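Local coordinates for HTH-type transcriptional activator AmpR (Citrobacter freundii, PDB 3KOS), which regulates expression of the AmpC beta-lactamase gene as a LysR-family, DNA-binding transcription factor, represented here by its effector-binding domain, at residues D33-Y38 with E198-W202; D72-L78 with Y182-Q188. One frame throughout, in Å; residues are numbered along the deposited sequence.

Contact 1 of 2, residues D33-Y38 with E198-W202; sequences DFKRSY and EFSRW
W202 drives its indole against the flank of F34 and D33. The CB of F34 sits over the indole, 3.5 Å from the centroid of its six-membered ring and only 10° off the ring normal, a close CH-pi contact. At the edge of the same indole, W202 NE1 gives its hydrogen to D33 OD2 at 2.9 Å. The oxygen lies nearly in the indole plane and takes the N-H on its anti side, though well out of the carboxylate plane; together with the F34 packing, the bond limits the turn of the indole. With CG anti to the backbone N (chi1 164°), the indole extends from a CB that already faces the other helix. F34 is boxed in further by F199, whose edge is turned toward the F34 face in a T-shaped pair, with CD2 of F199 3.6 Å from CE1 of F34. The three rings make an aromatic cluster between helix 20-37 and helix 194-209, two helices of one alpha/beta lobe of the LysR effector-binding domain; the short segments run at 125° to each other. Where the first helix ends, Y38 leans over E198: E198 CB lies 4.0 Å from the Y38 ring centroid, above its face, and the extended carboxylate chain continues along the ring to leave OE1 hydrogen-bonded to H40. A water hydrogen-bonded to Y38 OH (3.1 Å) and R201 NH2 (3.2 Å) joins the two. Farther out, F34 rests on I41 and L43 of strand 41-48, and F199 on L14 and I16 of strand 12-19.

Contact 2 of 2, residues D72-L78 with Y182-Q188; sequences DTDAQYL and YWITRLQ
D74 with R186 and Q76 with I184 are the hydrogen-bonded pairs of two antiparallel strands, 73-78 and 182-187, with T73-L187, A75-T185 and Y77-W183 as the non-hydrogen-bonded pairs. Q188 N to D72 O (3.0 Å) and L78 N to Y182 O (2.8 Å) extend the pairing at the two ends. On the face carrying Y77 and W183, the tyrosine turns its edge toward the indole face in a T-shaped pair with planes at 89°, while Y77 CB adds a CH-pi contact to the six-membered ring. Farther along this face, T73 CG2 presses on T185 CB at 3.4 Å, a tight fit; T185 OG1 bonds to R64. On the other face, D74 and R186 form a salt bridge: R186 NH2 meets D74 OD2 at 3.2 Å in the guanidinium plane but from above the carboxylate plane. The arginine chain bends at chi3 (60°), bringing the NH2 edge of the guanidinium to D74, and its NH1 bonds to R190 O. L78 CD2 touches I184 CG2 at 3.7 Å. In the mixed sheet of this alpha/beta effector-binding domain, 182-187 lies between strands 73-86 and 61-66, and helix 194-209 packs on it, placing F199 on I184, L203 on L78 and T204 on Q76.

From the N terminus, strand 12-19 leads into helix 20-37, whose last turns, with Y38 just beyond, supply residues 33-38 of contact 1; that contact closes only when the chain returns in helix 194-209, 160 residues later. Contact 2 is nested inside this loop: its own loop runs from strand 73-86 to strand 181-187, enclosing the small parallel sheet of strands 106-109 and 133-136. The chain then passes from strand 181-187 through a short connection into helix 194-209, so the second halves of both contacts are consecutive elements. F199 CE1 meets I184 CD1 at 3.8 Å, joining the helix-helix interface of contact 1 to the central mixed sheet that contact 2 helps to build.

Contact 1 of 2, residues D33-Y38 with E198-W202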
loop_
_atom_site.group_PDB
_atom_site.type_symbol
_atom_site.label_atom_id
_atom_site.label_comp_id
_atom_site.label_asym_id
_atom_site.label_seq_id
_atom_site.Cartn_x
_atom_site.Cartn_y
_atom_site.Cartn_z
ATOM N N ASP A 33 3.248 -20.554 10.951
ATOM C CA ASP A 33 2.830 -21.925 10.667
ATOM C C ASP A 33 3.670 -22.512 9.535
ATOM O O ASP A 33 4.024 -23.690 9.573
ATOM C CB ASP A 33 1.350 -22.006 10.312
ATOM C CG ASP A 33 0.853 -23.441 10.231
ATOM O OD1 ASP A 33 0.835 -24.111 11.284
ATOM O OD2 ASP A 33 0.481 -23.900 9.130
ATOM N N PHE A 34 3.989 -21.697 8.524
ATOM C CA PHE A 34 4.885 -22.158 7.465
ATOM C C PHE A 34 6.251 -22.501 8.042
ATOM O O PHE A 34 6.837 -23.528 7.698
ATOM C CB PHE A 34 5.076 -21.115 6.359
ATOM C CG PHE A 34 6.106 -21.520 5.335
ATOM C CD1 PHE A 34 5.864 -22.589 4.476
ATOM C CD2 PHE A 34 7.325 -20.862 5.253
ATOM C CE1 PHE A 34 6.813 -22.986 3.538
ATOM C CE2 PHE A 34 8.280 -21.246 4.307
ATOM C CZ PHE A 34 8.014 -22.311 3.444
ATOM N N LYS A 35 6.752 -21.636 8.918
ATOM C CA LYS A 35 8.056 -21.862 9.540
ATOM C C LYS A 35 8.047 -23.152 10.360
ATOM O O LYS A 35 9.019 -23.918 10.347
ATOM C CB LYS A 35 8.456 -20.675 10.423
ATOM N N ARG A 36 6.946 -23.384 11.071
ATOM C CA ARG A 36 6.776 -24.632 11.822
ATOM C C ARG A 36 6.886 -25.865 10.924
ATOM O O ARG A 36 7.576 -26.828 11.262
ATOM C CB ARG A 36 5.435 -24.655 12.555
ATOM C CG ARG A 36 5.150 -25.998 13.236
ATOM C CD ARG A 36 3.784 -26.033 13.924
ATOM N NE ARG A 36 3.604 -27.314 14.612
ATOM C CZ ARG A 36 3.053 -28.389 14.061
ATOM N NH1 ARG A 36 2.609 -28.344 12.808
ATOM N NH2 ARG A 36 2.952 -29.516 14.763
ATOM N N SER A 37 6.215 -25.839 9.779
ATOM C CA SER A 37 6.192 -27.005 8.896
ATOM C C SER A 37 7.454 -27.193 8.059
ATOM O O SER A 37 7.814 -28.318 7.741
ATOM C CB SER A 37 4.978 -26.961 7.967
ATOM O OG SER A 37 3.778 -27.137 8.691
ATOM N N TYR A 38 8.115 -26.102 7.685
ATOM C CA TYR A 38 9.257 -26.198 6.776
ATOM C C TYR A 38 10.392 -25.278 7.194
ATOM O O TYR A 38 10.720 -24.325 6.487
ATOM C CB TYR A 38 8.827 -25.873 5.337
ATOM C CG TYR A 38 7.810 -26.837 4.797
ATOM C CD1 TYR A 38 6.455 -26.536 4.820
ATOM C CD2 TYR A 38 8.200 -28.073 4.298
ATOM C CE1 TYR A 38 5.517 -27.430 4.336
ATOM C CE2 TYR A 38 7.275 -28.973 3.818
ATOM C CZ TYR A 38 5.937 -28.648 3.837
ATOM O OH TYR A 38 5.022 -29.552 3.356
ATOM N N GLU A 198 6.740 -27.246 -1.795
ATOM C CA GLU A 198 6.390 -27.326 -0.385
ATOM C C GLU A 198 5.617 -26.105 0.090
ATOM O O GLU A 198 4.605 -26.226 0.780
ATOM C CB GLU A 198 7.644 -27.568 0.454
ATOM C CG GLU A 198 8.116 -29.019 0.304
ATOM C CD GLU A 198 9.458 -29.306 0.927
ATOM O OE1 GLU A 198 10.177 -28.355 1.294
ATOM O OE2 GLU A 198 9.803 -30.504 1.034
ATOM N N PHE A 199 6.089 -24.924 -0.287
ATOM C CA PHE A 199 5.359 -23.711 0.057
ATOM C C PHE A 199 3.944 -23.707 -0.537
ATOM O O PHE A 199 2.981 -23.376 0.149
ATOM C CB PHE A 199 6.125 -22.466 -0.384
ATOM C CG PHE A 199 5.401 -21.184 -0.073
ATOM C CD1 PHE A 199 4.537 -20.628 -0.996
ATOM C CD2 PHE A 199 5.558 -20.567 1.159
ATOM C CE1 PHE A 199 3.854 -19.449 -0.714
ATOM C CE2 PHE A 199 4.876 -19.392 1.453
ATOM C CZ PHE A 199 4.026 -18.832 0.508
ATOM N N SER A 200 3.820 -24.064 -1.813
ATOM C CA SER A 200 2.505 -24.101 -2.465
ATOM C C SER A 200 1.565 -25.075 -1.789
ATOM O O SER A 200 0.390 -24.769 -1.577
ATOM C CB SER A 200 2.625 -24.516 -3.930
ATOM O OG SER A 200 3.291 -23.524 -4.662
ATOM N N ARG A 201 2.074 -26.264 -1.476
ATOM C CA ARG A 201 1.251 -27.261 -0.800
ATOM C C ARG A 201 0.824 -26.771 0.576
ATOM O O ARG A 201 -0.332 -26.940 0.973
ATOM C CB ARG A 201 1.985 -28.607 -0.669
ATOM C CG ARG A 201 2.211 -29.338 -1.984
ATOM C CD ARG A 201 2.471 -30.840 -1.764
ATOM N NE ARG A 201 3.575 -31.100 -0.839
ATOM C CZ ARG A 201 4.797 -31.485 -1.207
ATOM N NH1 ARG A 201 5.088 -31.674 -2.494
ATOM N NH2 ARG A 201 5.728 -31.694 -0.285
ATOM N N TRP A 202 1.757 -26.172 1.309
ATOM C CA TRP A 202 1.441 -25.660 2.634
ATOM C C TRP A 202 0.337 -24.600 2.573
ATOM O O TRP A 202 -0.617 -24.628 3.356
ATOM C CB TRP A 202 2.672 -25.047 3.295
ATOM C CG TRP A 202 2.291 -24.195 4.466
ATOM C CD1 TRP A 202 1.955 -24.628 5.719
ATOM C CD2 TRP A 202 2.175 -22.768 4.489
ATOM N NE1 TRP A 202 1.646 -23.559 6.520
ATOM C CE2 TRP A 202 1.768 -22.405 5.789
ATOM C CE3 TRP A 202 2.378 -21.761 3.536
ATOM C CZ2 TRP A 202 1.563 -21.074 6.165
ATOM C CZ3 TRP A 202 2.171 -20.434 3.910
ATOM C CH2 TRP A 202 1.763 -20.107 5.210
HETATM O O HOH W 1 6.142 -32.441 2.822
#

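Contact 2 of 2, residues D72-L78 with Y182-Q188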
loop_
_atom_site.group_PDB
_atom_site.type_symbol
_atom_site.label_atom_id
_atom_site.label_comp_id
_atom_site.label_asym_id
_atom_site.label_seq_id
_atom_site.Cartn_x
_atom_site.Cartn_y
_atom_site.Cartn_z
ATOM N N ASP A 72 1.472 -18.066 -20.554
ATOM C CA ASP A 72 2.800 -18.598 -20.215
ATOM C C ASP A 72 3.016 -18.623 -18.697
ATOM O O ASP A 72 4.113 -18.355 -18.195
ATOM C CB ASP A 72 3.906 -17.761 -20.868
ATOM C CG ASP A 72 3.698 -17.564 -22.359
ATOM O OD1 ASP A 72 2.978 -18.381 -22.983
ATOM O OD2 ASP A 72 4.262 -16.589 -22.907
ATOM N N THR A 73 1.955 -18.937 -17.966
ATOM C CA THR A 73 2.009 -18.908 -16.518
ATOM C C THR A 73 1.287 -20.102 -15.933
ATOM O O THR A 73 0.173 -20.423 -16.339
ATOM C CB THR A 73 1.360 -17.629 -15.975
ATOM O OG1 THR A 73 2.235 -16.517 -16.196
ATOM C CG2 THR A 73 1.100 -17.757 -14.513
ATOM N N ASP A 74 1.929 -20.751 -14.972
ATOM C CA ASP A 74 1.313 -21.836 -14.238
ATOM C C ASP A 74 0.667 -21.229 -13.003
ATOM O O ASP A 74 1.369 -20.789 -12.098
ATOM C CB ASP A 74 2.382 -22.846 -13.839
ATOM C CG ASP A 74 1.803 -24.095 -13.213
ATOM O OD1 ASP A 74 0.581 -24.323 -13.354
ATOM O OD2 ASP A 74 2.579 -24.851 -12.584
ATOM N N ALA A 75 -0.663 -21.207 -12.970
ATOM C CA ALA A 75 -1.400 -20.528 -11.908
ATOM C C ALA A 75 -2.178 -21.504 -11.038
ATOM O O ALA A 75 -2.828 -22.418 -11.546
ATOM C CB ALA A 75 -2.348 -19.489 -12.509
ATOM N N GLN A 76 -2.108 -21.305 -9.725
ATOM C CA GLN A 76 -2.871 -22.110 -8.785
ATOM C C GLN A 76 -3.751 -21.231 -7.896
ATOM O O GLN A 76 -3.288 -20.241 -7.339
ATOM C CB GLN A 76 -1.937 -22.981 -7.936
ATOM C CG GLN A 76 -2.657 -23.729 -6.831
ATOM C CD GLN A 76 -1.942 -25.005 -6.422
ATOM O OE1 GLN A 76 -0.714 -25.030 -6.285
ATOM N NE2 GLN A 76 -2.711 -26.075 -6.221
ATOM N N TYR A 77 -5.024 -21.588 -7.784
ATOM C CA TYR A 77 -5.998 -20.802 -7.032
ATOM C C TYR A 77 -5.672 -20.865 -5.548
ATOM O O TYR A 77 -5.373 -21.938 -5.014
ATOM C CB TYR A 77 -7.407 -21.343 -7.303
ATOM C CG TYR A 77 -8.555 -20.631 -6.608
ATOM C CD1 TYR A 77 -8.975 -21.024 -5.347
ATOM C CD2 TYR A 77 -9.243 -19.602 -7.237
ATOM C CE1 TYR A 77 -10.034 -20.395 -4.718
ATOM C CE2 TYR A 77 -10.317 -18.972 -6.622
ATOM C CZ TYR A 77 -10.705 -19.378 -5.360
ATOM O OH TYR A 77 -11.768 -18.760 -4.736
ATOM N N LEU A 78 -5.700 -19.711 -4.883
ATOM C CA LEU A 78 -5.454 -19.667 -3.444
ATOM C C LEU A 78 -6.756 -19.512 -2.685
ATOM O O LEU A 78 -7.118 -20.365 -1.888
ATOM C CB LEU A 78 -4.493 -18.527 -3.072
ATOM C CG LEU A 78 -3.073 -18.642 -3.640
ATOM C CD1 LEU A 78 -2.261 -17.412 -3.259
ATOM C CD2 LEU A 78 -2.395 -19.920 -3.137
ATOM N N TYR A 182 -7.439 -14.608 -5.481
ATOM C CA TYR A 182 -5.997 -14.622 -5.260
ATOM C C TYR A 182 -5.398 -15.915 -5.785
ATOM O O TYR A 182 -5.944 -17.002 -5.560
ATOM C CB TYR A 182 -5.648 -14.381 -3.782
ATOM C CG TYR A 182 -5.972 -12.955 -3.364
ATOM C CD1 TYR A 182 -5.140 -11.895 -3.729
ATOM C CD2 TYR A 182 -7.117 -12.671 -2.637
ATOM C CE1 TYR A 182 -5.445 -10.587 -3.379
ATOM C CE2 TYR A 182 -7.436 -11.358 -2.278
ATOM C CZ TYR A 182 -6.592 -10.325 -2.647
ATOM O OH TYR A 182 -6.903 -9.017 -2.305
ATOM N N TRP A 183 -4.290 -15.778 -6.504
ATOM C CA TRP A 183 -3.616 -16.906 -7.146
ATOM C C TRP A 183 -2.136 -16.880 -6.824
ATOM O O TRP A 183 -1.570 -15.822 -6.533
ATOM C CB TRP A 183 -3.746 -16.789 -8.667
ATOM C CG TRP A 183 -5.141 -16.823 -9.166
ATOM C CD1 TRP A 183 -6.040 -15.796 -9.181
ATOM C CD2 TRP A 183 -5.808 -17.950 -9.752
ATOM N NE1 TRP A 183 -7.231 -16.219 -9.730
ATOM C CE2 TRP A 183 -7.113 -17.536 -10.087
ATOM C CE3 TRP A 183 -5.427 -19.273 -10.017
ATOM C CZ2 TRP A 183 -8.039 -18.392 -10.681
ATOM C CZ3 TRP A 183 -6.349 -20.125 -10.606
ATOM C CH2 TRP A 183 -7.639 -19.679 -10.929
ATOM N N ILE A 184 -1.499 -18.044 -6.891
ATOM C CA ILE A 184 -0.040 -18.084 -6.874
ATOM C C ILE A 184 0.444 -18.533 -8.264
ATOM O O ILE A 184 -0.080 -19.488 -8.826
ATOM C CB ILE A 184 0.505 -18.998 -5.743
ATOM C CG1 ILE A 184 2.037 -18.884 -5.645
ATOM C CG2 ILE A 184 0.043 -20.443 -5.924
ATOM C CD1 ILE A 184 2.626 -19.417 -4.322
ATOM N N THR A 185 1.415 -17.832 -8.826
ATOM C CA THR A 185 1.807 -18.092 -10.206
ATOM C C THR A 185 3.313 -18.248 -10.376
ATOM O O THR A 185 4.102 -17.584 -9.698
ATOM C CB THR A 185 1.256 -17.004 -11.186
ATOM O OG1 THR A 185 1.936 -15.756 -10.991
ATOM C CG2 THR A 185 -0.229 -16.801 -10.965
ATOM N N ARG A 186 3.693 -19.151 -11.280
ATOM C CA ARG A 186 5.085 -19.379 -11.646
ATOM C C ARG A 186 5.187 -19.150 -13.148
ATOM O O ARG A 186 4.373 -19.670 -13.912
ATOM C CB ARG A 186 5.464 -20.839 -11.315
ATOM C CG ARG A 186 6.834 -21.282 -11.789
ATOM C CD ARG A 186 7.035 -22.806 -11.615
ATOM N NE ARG A 186 6.050 -23.591 -12.363
ATOM C CZ ARG A 186 6.238 -24.027 -13.605
ATOM N NH1 ARG A 186 7.374 -23.764 -14.235
ATOM N NH2 ARG A 186 5.297 -24.730 -14.217
ATOM N N LEU A 187 6.157 -18.359 -13.585
ATOM C CA LEU A 187 6.409 -18.262 -15.023
ATOM C C LEU A 187 6.675 -19.672 -15.519
ATOM O O LEU A 187 7.402 -20.419 -14.878
ATOM C CB LEU A 187 7.627 -17.388 -15.308
ATOM C CG LEU A 187 7.420 -15.885 -15.143
ATOM C CD1 LEU A 187 8.684 -15.137 -15.539
ATOM C CD2 LEU A 187 6.234 -15.433 -15.987
ATOM N N GLN A 188 6.094 -20.043 -16.650
ATOM C CA GLN A 188 6.310 -21.389 -17.166
ATOM C C GLN A 188 7.788 -21.667 -17.406
ATOM O O GLN A 188 8.225 -22.811 -17.349
ATOM C CB GLN A 188 5.471 -21.649 -18.419
ATOM C CG GLN A 188 3.981 -21.723 -18.113
ATOM C CD GLN A 188 3.165 -22.366 -19.217
ATOM O OE1 GLN A 188 3.423 -22.155 -20.409
ATOM N NE2 GLN A 188 2.159 -23.149 -18.825
#